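Local coordinates for protein membrane-bound lysozyme inhibitor of C-type lysozyme (Pseudomonas aeruginosa, PDB 3F6Z) that specifically inhibits C-type lysozymes, as a small lipoprotein of the bacterial outer membrane, at residues N27-Y35 against L43-N51; L54-G64 against A68-K77. One frame throughout, in Å; residues are numbered along the deposited sequence.

Following the chain from its N terminus, contact 1 comes first: residues 43-51 turn back on residues 27-35 and close the beta hairpin of strands 30-38 and 41-49. Contact 2 opens only after contact 1 has closed, so the two stand in series, neither nesting nor crossing. In it residues 54-64 meet residues 68-77, which closes the hairpin of strands 52-59 and 65-69 and brings the next strand, 72-77, against it. Strands 41-49 and 52-59 are neighbours in one antiparallel sheet that closes into a barrel, and the two contacts meet there: Phe56 of contact 2 packs on Val46 of contact 1. Both contacts also touch a second subunit.

Contact 1 (N27-Y35 against L43-N51); sequences NGRKFTVQY and LAVVPVSDN
Gln34 and Val45 face each other as a hydrogen-bonded antiparallel pair in the beta hairpin of strands 30-38 and 41-49, part of the closed barrel of this lysozyme inhibitor. Val45 N donates to Gln34 O at 2.9 Å, and Gln34 N returns the bond to Val45 O. Toward Phe31 and Pro47 the strands spread apart, and a water bridges Thr32 O to Val45 O, its bond to the latter weak.

Phe31, Val33, Tyr35, Ala44 and Val46 are the buried side chains on the barrel's inner side. The Ala44 methyl, CB, lies 3.7 Å from Tyr35 CE1, approaching the ring obliquely. The same ring carries Val33 CG1 over one face, near its rim. Tyr35 OH reaches past the hairpin to Tyr23 and Trp74. Val33 and Val46 meet through their CG2 methyls, 3.8 Å apart. Where the strands diverge, the partly exposed Pro47 ring lies between them, with CG set 3.5 Å from Phe31 CB and CD against Thr32 O. With Phe31 CG held between its backbone N and carbonyl carbon (chi1 47°), Phe31 CG and CD2 also come to 3.9 Å from Pro47 CG.

Arg29 closes the far end. Its chain bends at chi3 (61°), and the guanidinium is sandwiched between Phe31 CD1 over one face and Ser49 CA over the other, both offset toward the rim. These neighbours, with the bonds to Pro47 O, would hold its plane. The edge is turned to that oxygen, just before the chain corner at Val48: Arg29 NH2 donates to Pro47 O at 2.6 Å with an N-H...O angle of 167°, the oxygen almost exactly in the guanidinium plane, while Arg29 NH1 adds a weak bond to the same oxygen.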
loop_
_atom_site.group_PDB
_atom_site.type_symbol
_atom_site.label_atom_id
_atom_site.label_comp_id
_atom_site.label_asym_id
_atom_site.label_seq_id
_atom_site.Cartn_x
_atom_site.Cartn_y
_atom_site.Cartn_z
ATOM N N ASN B 27 -16.507 6.976 -15.497
ATOM C CA ASN B 27 -17.696 6.152 -15.281
ATOM C C ASN B 27 -18.910 7.004 -14.942
ATOM O O ASN B 27 -19.950 6.500 -14.514
ATOM C CB ASN B 27 -17.435 5.118 -14.178
ATOM C CG ASN B 27 -17.150 5.747 -12.829
ATOM O OD1 ASN B 27 -16.610 6.852 -12.735
ATOM N ND2 ASN B 27 -17.497 5.031 -11.767
ATOM N N GLY B 28 -18.765 8.307 -15.152
ATOM C CA GLY B 28 -19.849 9.227 -14.878
ATOM C C GLY B 28 -19.775 9.861 -13.508
ATOM O O GLY B 28 -20.175 11.011 -13.337
ATOM N N ARG B 29 -19.264 9.121 -12.531
ATOM C CA ARG B 29 -19.159 9.631 -11.170
ATOM C C ARG B 29 -18.584 11.034 -11.097
ATOM O O ARG B 29 -17.712 11.409 -11.887
ATOM C CB ARG B 29 -18.293 8.715 -10.302
ATOM C CG ARG B 29 -18.906 7.376 -9.938
ATOM C CD ARG B 29 -18.171 6.828 -8.731
ATOM N NE ARG B 29 -18.314 7.734 -7.591
ATOM C CZ ARG B 29 -17.453 7.828 -6.581
ATOM N NH1 ARG B 29 -16.364 7.071 -6.555
ATOM N NH2 ARG B 29 -17.684 8.682 -5.592
ATOM N N LYS B 30 -19.084 11.799 -10.136
ATOM C CA LYS B 30 -18.634 13.159 -9.903
ATOM C C LYS B 30 -18.628 13.366 -8.392
ATOM O O LYS B 30 -19.651 13.191 -7.725
ATOM C CB LYS B 30 -19.579 14.158 -10.571
ATOM C CG LYS B 30 -19.830 13.875 -12.039
ATOM C CD LYS B 30 -20.420 15.084 -12.757
ATOM C CE LYS B 30 -20.719 14.749 -14.212
ATOM N NZ LYS B 30 -21.023 15.954 -15.039
ATOM N N PHE B 31 -17.468 13.726 -7.855
ATOM C CA PHE B 31 -17.330 13.934 -6.422
ATOM C C PHE B 31 -16.279 14.977 -6.120
ATOM O O PHE B 31 -15.660 15.527 -7.020
ATOM C CB PHE B 31 -16.947 12.626 -5.738
ATOM C CG PHE B 31 -15.826 11.899 -6.418
ATOM C CD1 PHE B 31 -16.087 11.023 -7.466
ATOM C CD2 PHE B 31 -14.505 12.111 -6.035
ATOM C CE1 PHE B 31 -15.041 10.363 -8.130
ATOM C CE2 PHE B 31 -13.458 11.459 -6.693
ATOM C CZ PHE B 31 -13.731 10.582 -7.743
ATOM N N THR B 32 -16.083 15.233 -4.835
ATOM C CA THR B 32 -15.116 16.214 -4.370
ATOM C C THR B 32 -14.183 15.575 -3.359
ATOM O O THR B 32 -14.618 14.829 -2.487
ATOM C CB THR B 32 -15.818 17.408 -3.692
ATOM O OG1 THR B 32 -16.722 18.017 -4.622
ATOM C CG2 THR B 32 -14.791 18.439 -3.227
ATOM N N VAL B 33 -12.897 15.888 -3.478
ATOM C CA VAL B 33 -11.883 15.345 -2.589
ATOM C C VAL B 33 -11.261 16.447 -1.744
ATOM O O VAL B 33 -11.111 17.581 -2.197
ATOM C CB VAL B 33 -10.755 14.656 -3.403
ATOM C CG1 VAL B 33 -9.581 14.293 -2.490
ATOM C CG2 VAL B 33 -11.295 13.410 -4.092
ATOM N N GLN B 34 -10.906 16.122 -0.508
ATOM C CA GLN B 34 -10.263 17.114 0.334
ATOM C C GLN B 34 -8.820 16.689 0.554
ATOM O O GLN B 34 -8.549 15.576 1.007
ATOM C CB GLN B 34 -10.968 17.263 1.687
ATOM C CG GLN B 34 -10.380 18.401 2.510
ATOM C CD GLN B 34 -11.084 18.624 3.831
ATOM O OE1 GLN B 34 -11.034 17.785 4.731
ATOM N NE2 GLN B 34 -11.746 19.768 3.956
ATOM N N TYR B 35 -7.895 17.574 0.217
ATOM C CA TYR B 35 -6.485 17.284 0.392
ATOM C C TYR B 35 -5.970 18.013 1.616
ATOM O O TYR B 35 -6.293 19.182 1.833
ATOM C CB TYR B 35 -5.701 17.705 -0.857
ATOM C CG TYR B 35 -6.026 16.856 -2.060
ATOM C CD1 TYR B 35 -5.600 15.530 -2.130
ATOM C CD2 TYR B 35 -6.802 17.355 -3.107
ATOM C CE1 TYR B 35 -5.938 14.719 -3.206
ATOM C CE2 TYR B 35 -7.149 16.550 -4.195
ATOM C CZ TYR B 35 -6.713 15.234 -4.233
ATOM O OH TYR B 35 -7.054 14.424 -5.281
ATOM N N LEU B 43 -2.798 13.785 3.325
ATOM C CA LEU B 43 -3.974 12.937 3.221
ATOM C C LEU B 43 -4.927 13.384 2.131
ATOM O O LEU B 43 -4.851 14.507 1.639
ATOM C CB LEU B 43 -4.722 12.926 4.555
ATOM C CG LEU B 43 -3.890 12.698 5.819
ATOM C CD1 LEU B 43 -4.755 12.976 7.045
ATOM C CD2 LEU B 43 -3.338 11.274 5.843
ATOM N N ALA B 44 -5.833 12.484 1.777
ATOM C CA ALA B 44 -6.844 12.735 0.771
ATOM C C ALA B 44 -8.100 12.017 1.233
ATOM O O ALA B 44 -8.100 10.792 1.398
ATOM C CB ALA B 44 -6.394 12.193 -0.581
ATOM N N VAL B 45 -9.161 12.784 1.459
ATOM C CA VAL B 45 -10.433 12.227 1.898
ATOM C C VAL B 45 -11.236 12.017 0.624
ATOM O O VAL B 45 -11.640 12.970 -0.046
ATOM C CB VAL B 45 -11.164 13.200 2.872
ATOM C CG1 VAL B 45 -12.424 12.552 3.420
ATOM C CG2 VAL B 45 -10.230 13.575 4.025
ATOM N N VAL B 46 -11.467 10.756 0.287
ATOM C CA VAL B 46 -12.155 10.447 -0.946
ATOM C C VAL B 46 -13.404 9.613 -0.829
ATOM O O VAL B 46 -13.419 8.590 -0.149
ATOM C CB VAL B 46 -11.224 9.683 -1.918
ATOM C CG1 VAL B 46 -11.935 9.459 -3.234
ATOM C CG2 VAL B 46 -9.909 10.432 -2.104
ATOM N N PRO B 47 -14.485 10.055 -1.479
ATOM C CA PRO B 47 -15.717 9.263 -1.420
ATOM C C PRO B 47 -15.586 8.241 -2.557
ATOM O O PRO B 47 -15.851 8.545 -3.726
ATOM C CB PRO B 47 -16.816 10.298 -1.664
ATOM C CG PRO B 47 -16.134 11.304 -2.563
ATOM C CD PRO B 47 -14.763 11.437 -1.917
ATOM N N VAL B 48 -15.138 7.038 -2.209
ATOM C CA VAL B 48 -14.954 5.980 -3.192
ATOM C C VAL B 48 -16.299 5.522 -3.743
ATOM O O VAL B 48 -16.358 4.770 -4.717
ATOM C CB VAL B 48 -14.199 4.775 -2.577
ATOM C CG1 VAL B 48 -12.809 5.218 -2.120
ATOM C CG2 VAL B 48 -14.981 4.211 -1.412
ATOM N N SER B 49 -17.373 5.981 -3.106
ATOM C CA SER B 49 -18.731 5.654 -3.528
ATOM C C SER B 49 -19.709 6.601 -2.842
ATOM O O SER B 49 -19.311 7.459 -2.049
ATOM C CB SER B 49 -19.081 4.193 -3.199
ATOM O OG SER B 49 -19.156 3.966 -1.808
ATOM N N ASP B 50 -20.990 6.439 -3.151
ATOM C CA ASP B 50 -22.024 7.289 -2.586
ATOM C C ASP B 50 -22.189 7.151 -1.064
ATOM O O ASP B 50 -22.587 8.104 -0.396
ATOM C CB ASP B 50 -23.350 6.995 -3.287
ATOM C CG ASP B 50 -24.383 8.076 -3.057
ATOM O OD1 ASP B 50 -24.803 8.264 -1.896
ATOM O OD2 ASP B 50 -24.776 8.741 -4.038
ATOM N N ASN B 51 -21.880 5.980 -0.512
ATOM C CA ASN B 51 -22.017 5.766 0.935
ATOM C C ASN B 51 -20.714 5.412 1.657
ATOM O O ASN B 51 -20.729 5.002 2.817
ATOM C CB ASN B 51 -23.053 4.677 1.204
ATOM C CG ASN B 51 -23.325 3.838 -0.018
ATOM O OD1 ASN B 51 -22.412 3.550 -0.792
ATOM N ND2 ASN B 51 -24.580 3.436 -0.202
HETATM O O HOH W 1 -14.440 14.910 0.357
#

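Contact 2 (L54-G64 against A68-K77); sequences LVFSNVISASG and AAGQYIWWTK
This is a buried contact of the barrel wall, in which strand 52-59 pairs with 68-69 and the chain then turns into strand 72-77; the axes of 54-59 and 72-77 lie 60° apart. Ser57 and Ala68 form a hydrogen-bonded antiparallel pair, with Ala68 N 2.9 Å from Ser57 O. A type II' turn from Ala69 to Tyr72 follows.

Phe56 fills the angle between the strands. Ala69 CB sits over the centre of its ring, 3.6 Å from the centroid, in a CH-pi contact, while Tyr72 CB lies at the ring edge. Trp74 CB touches Phe56 CE2 obliquely at 3.8 Å, the two side chains crossing at about a right angle. Leu54 extends the apolar patch, its CD1 against Tyr72 CD2.

At the other end Trp75 NE1 donates to Ser63 O at 2.9 Å, the oxygen near the indole plane and the donor in the carbonyl plane. The bond ties the loop after strand 52-59 to strand 72-77. Gly64 CA comes 3.2 Å from Thr76 O, and Ser63 CB lies 4.2 Å from Lys77 NZ. Outside the two segments, acidic side chains of another protein's chain accept a hydrogen bond or salt bridges from Ser63 OG and Lys77 NZ respectively, consistent with the inferred role of both residues in blocking the lysozyme active site.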
loop_
_atom_site.group_PDB
_atom_site.type_symbol
_atom_site.label_atom_id
_atom_site.label_comp_id
_atom_site.label_asym_id
_atom_site.label_seq_id
_atom_site.Cartn_x
_atom_site.Cartn_y
_atom_site.Cartn_z
ATOM N N LEU B 54 -13.404 7.478 2.322
ATOM C CA LEU B 54 -12.208 7.045 3.028
ATOM C C LEU B 54 -11.122 8.085 3.199
ATOM O O LEU B 54 -10.917 8.927 2.337
ATOM C CB LEU B 54 -11.600 5.843 2.307
ATOM C CG LEU B 54 -12.505 4.626 2.089
ATOM C CD1 LEU B 54 -11.700 3.534 1.395
ATOM C CD2 LEU B 54 -13.052 4.127 3.413
ATOM N N VAL B 55 -10.423 8.006 4.324
ATOM C CA VAL B 55 -9.307 8.898 4.600
ATOM C C VAL B 55 -8.072 8.169 4.070
ATOM O O VAL B 55 -7.614 7.201 4.679
ATOM C CB VAL B 55 -9.116 9.135 6.122
ATOM C CG1 VAL B 55 -7.856 9.994 6.356
ATOM C CG2 VAL B 55 -10.352 9.828 6.717
ATOM N N PHE B 56 -7.551 8.616 2.932
ATOM C CA PHE B 56 -6.365 7.999 2.336
ATOM C C PHE B 56 -5.096 8.659 2.860
ATOM O O PHE B 56 -5.066 9.866 3.090
ATOM C CB PHE B 56 -6.365 8.153 0.815
ATOM C CG PHE B 56 -7.410 7.345 0.105
ATOM C CD1 PHE B 56 -8.767 7.606 0.296
ATOM C CD2 PHE B 56 -7.031 6.351 -0.804
ATOM C CE1 PHE B 56 -9.734 6.896 -0.407
ATOM C CE2 PHE B 56 -7.990 5.629 -1.518
ATOM C CZ PHE B 56 -9.348 5.901 -1.320
ATOM N N SER B 57 -4.045 7.867 3.034
ATOM C CA SER B 57 -2.775 8.407 3.496
ATOM C C SER B 57 -1.751 8.304 2.361
ATOM O O SER B 57 -1.666 7.295 1.665
ATOM C CB SER B 57 -2.280 7.644 4.726
ATOM O OG SER B 57 -1.042 8.170 5.164
ATOM N N ASN B 58 -0.984 9.366 2.176
ATOM C CA ASN B 58 0.023 9.412 1.132
ATOM C C ASN B 58 1.111 8.365 1.371
ATOM O O ASN B 58 1.666 8.272 2.474
ATOM C CB ASN B 58 0.631 10.814 1.088
ATOM C CG ASN B 58 1.675 10.965 0.012
ATOM O OD1 ASN B 58 1.388 10.842 -1.179
ATOM N ND2 ASN B 58 2.901 11.234 0.427
ATOM N N VAL B 59 1.400 7.570 0.342
ATOM C CA VAL B 59 2.429 6.538 0.427
ATOM C C VAL B 59 3.508 6.795 -0.630
ATOM O O VAL B 59 3.276 7.489 -1.623
ATOM C CB VAL B 59 1.827 5.113 0.238
ATOM C CG1 VAL B 59 0.925 4.771 1.412
ATOM C CG2 VAL B 59 1.037 5.039 -1.069
ATOM N N ILE B 60 4.683 6.219 -0.416
ATOM C CA ILE B 60 5.816 6.411 -1.311
ATOM C C ILE B 60 5.599 5.961 -2.753
ATOM O O ILE B 60 5.001 4.922 -3.017
ATOM C CB ILE B 60 7.079 5.707 -0.750
ATOM C CG1 ILE B 60 8.336 6.206 -1.479
ATOM C CG2 ILE B 60 6.940 4.192 -0.902
ATOM C CD1 ILE B 60 9.664 5.867 -0.770
ATOM N N SER B 61 6.087 6.773 -3.683
ATOM C CA SER B 61 6.004 6.472 -5.110
ATOM C C SER B 61 7.115 7.247 -5.808
ATOM O O SER B 61 7.758 8.110 -5.198
ATOM C CB SER B 61 4.645 6.890 -5.688
ATOM O OG SER B 61 4.516 8.301 -5.746
ATOM N N ALA B 62 7.344 6.937 -7.078
ATOM C CA ALA B 62 8.372 7.625 -7.844
ATOM C C ALA B 62 7.791 8.906 -8.424
ATOM O O ALA B 62 8.420 9.959 -8.371
ATOM C CB ALA B 62 8.882 6.729 -8.975
ATOM N N SER B 63 6.582 8.804 -8.971
ATOM C CA SER B 63 5.918 9.946 -9.584
ATOM C C SER B 63 4.479 10.111 -9.100
ATOM O O SER B 63 3.837 9.143 -8.676
ATOM C CB SER B 63 5.907 9.788 -11.104
ATOM O OG SER B 63 5.161 8.643 -11.482
ATOM N N GLY B 64 3.985 11.345 -9.175
ATOM C CA GLY B 64 2.626 11.637 -8.763
ATOM C C GLY B 64 2.423 11.597 -7.264
ATOM O O GLY B 64 3.374 11.463 -6.500
ATOM N N ALA B 68 -3.256 5.726 -0.154
ATOM C CA ALA B 68 -3.827 4.411 0.102
ATOM C C ALA B 68 -4.844 4.364 1.239
ATOM O O ALA B 68 -4.734 5.093 2.225
ATOM C CB ALA B 68 -2.700 3.414 0.377
ATOM N N ALA B 69 -5.830 3.488 1.089
ATOM C CA ALA B 69 -6.872 3.278 2.092
ATOM C C ALA B 69 -7.728 2.087 1.680
ATOM O O ALA B 69 -8.064 1.936 0.502
ATOM C CB ALA B 69 -7.749 4.535 2.244
ATOM N N GLY B 70 -8.076 1.244 2.652
ATOM C CA GLY B 70 -8.898 0.080 2.365
ATOM C C GLY B 70 -8.307 -0.730 1.233
ATOM O O GLY B 70 -7.106 -1.016 1.232
ATOM N N GLN B 71 -9.132 -1.099 0.264
ATOM C CA GLN B 71 -8.637 -1.857 -0.883
ATOM C C GLN B 71 -8.394 -0.936 -2.075
ATOM O O GLN B 71 -8.174 -1.390 -3.193
ATOM C CB GLN B 71 -9.624 -2.967 -1.268
ATOM C CG GLN B 71 -10.999 -2.872 -0.608
ATOM C CD GLN B 71 -12.014 -2.157 -1.471
ATOM O OE1 GLN B 71 -13.206 -2.101 -1.145
ATOM N NE2 GLN B 71 -11.548 -1.612 -2.589
ATOM N N TYR B 72 -8.411 0.364 -1.815
ATOM C CA TYR B 72 -8.227 1.367 -2.858
ATOM C C TYR B 72 -6.888 2.091 -2.859
ATOM O O TYR B 72 -6.193 2.180 -1.841
ATOM C CB TYR B 72 -9.315 2.439 -2.747
ATOM C CG TYR B 72 -10.727 1.958 -2.980
ATOM C CD1 TYR B 72 -11.216 1.766 -4.275
ATOM C CD2 TYR B 72 -11.585 1.722 -1.906
ATOM C CE1 TYR B 72 -12.532 1.354 -4.496
ATOM C CE2 TYR B 72 -12.900 1.307 -2.109
ATOM C CZ TYR B 72 -13.368 1.124 -3.405
ATOM O OH TYR B 72 -14.662 0.700 -3.598
ATOM N N ILE B 73 -6.559 2.622 -4.032
ATOM C CA ILE B 73 -5.366 3.424 -4.235
ATOM C C ILE B 73 -5.868 4.623 -5.045
ATOM O O ILE B 73 -6.535 4.460 -6.067
ATOM C CB ILE B 73 -4.272 2.687 -5.054
ATOM C CG1 ILE B 73 -3.683 1.519 -4.248
ATOM C CG2 ILE B 73 -3.165 3.666 -5.430
ATOM C CD1 ILE B 73 -2.903 1.938 -2.999
ATOM N N TRP B 74 -5.593 5.822 -4.552
ATOM C CA TRP B 74 -5.977 7.050 -5.233
ATOM C C TRP B 74 -4.642 7.687 -5.610
ATOM O O TRP B 74 -3.897 8.158 -4.749
ATOM C CB TRP B 74 -6.773 7.952 -4.288
ATOM C CG TRP B 74 -7.147 9.293 -4.875
ATOM C CD1 TRP B 74 -6.674 10.517 -4.492
ATOM C CD2 TRP B 74 -8.104 9.541 -5.912
ATOM N NE1 TRP B 74 -7.280 11.510 -5.222
ATOM C CE2 TRP B 74 -8.162 10.940 -6.102
ATOM C CE3 TRP B 74 -8.919 8.717 -6.698
ATOM C CZ2 TRP B 74 -9.007 11.536 -7.049
ATOM C CZ3 TRP B 74 -9.761 9.313 -7.640
ATOM C CH2 TRP B 74 -9.795 10.709 -7.804
ATOM N N TRP B 75 -4.337 7.678 -6.901
ATOM C CA TRP B 75 -3.063 8.200 -7.397
ATOM C C TRP B 75 -3.276 9.393 -8.329
ATOM O O TRP B 75 -3.836 9.256 -9.413
ATOM C CB TRP B 75 -2.343 7.080 -8.143
ATOM C CG TRP B 75 -0.853 7.166 -8.171
ATOM C CD1 TRP B 75 -0.082 8.297 -8.072
ATOM C CD2 TRP B 75 0.051 6.081 -8.403
ATOM N NE1 TRP B 75 1.245 7.974 -8.232
ATOM C CE2 TRP B 75 1.354 6.622 -8.439
ATOM C CE3 TRP B 75 -0.117 4.699 -8.590
ATOM C CZ2 TRP B 75 2.491 5.830 -8.656
ATOM C CZ3 TRP B 75 1.011 3.910 -8.805
ATOM C CH2 TRP B 75 2.300 4.482 -8.835
ATOM N N THR B 76 -2.811 10.564 -7.909
ATOM C CA THR B 76 -2.975 11.765 -8.711
ATOM C C THR B 76 -1.682 12.191 -9.391
ATOM O O THR B 76 -0.587 11.965 -8.880
ATOM C CB THR B 76 -3.481 12.933 -7.848
ATOM O OG1 THR B 76 -2.412 13.424 -7.024
ATOM C CG2 THR B 76 -4.629 12.460 -6.954
ATOM N N LYS B 77 -1.836 12.813 -10.551
ATOM C CA LYS B 77 -0.727 13.311 -11.356
ATOM C C LYS B 77 -1.270 14.600 -11.973
ATOM O O LYS B 77 -2.061 14.563 -12.914
ATOM C CB LYS B 77 -0.383 12.283 -12.442
ATOM C CG LYS B 77 0.700 12.696 -13.425
ATOM C CD LYS B 77 2.066 12.797 -12.778
ATOM C CE LYS B 77 3.115 13.161 -13.823
ATOM N NZ LYS B 77 4.507 13.091 -13.299
#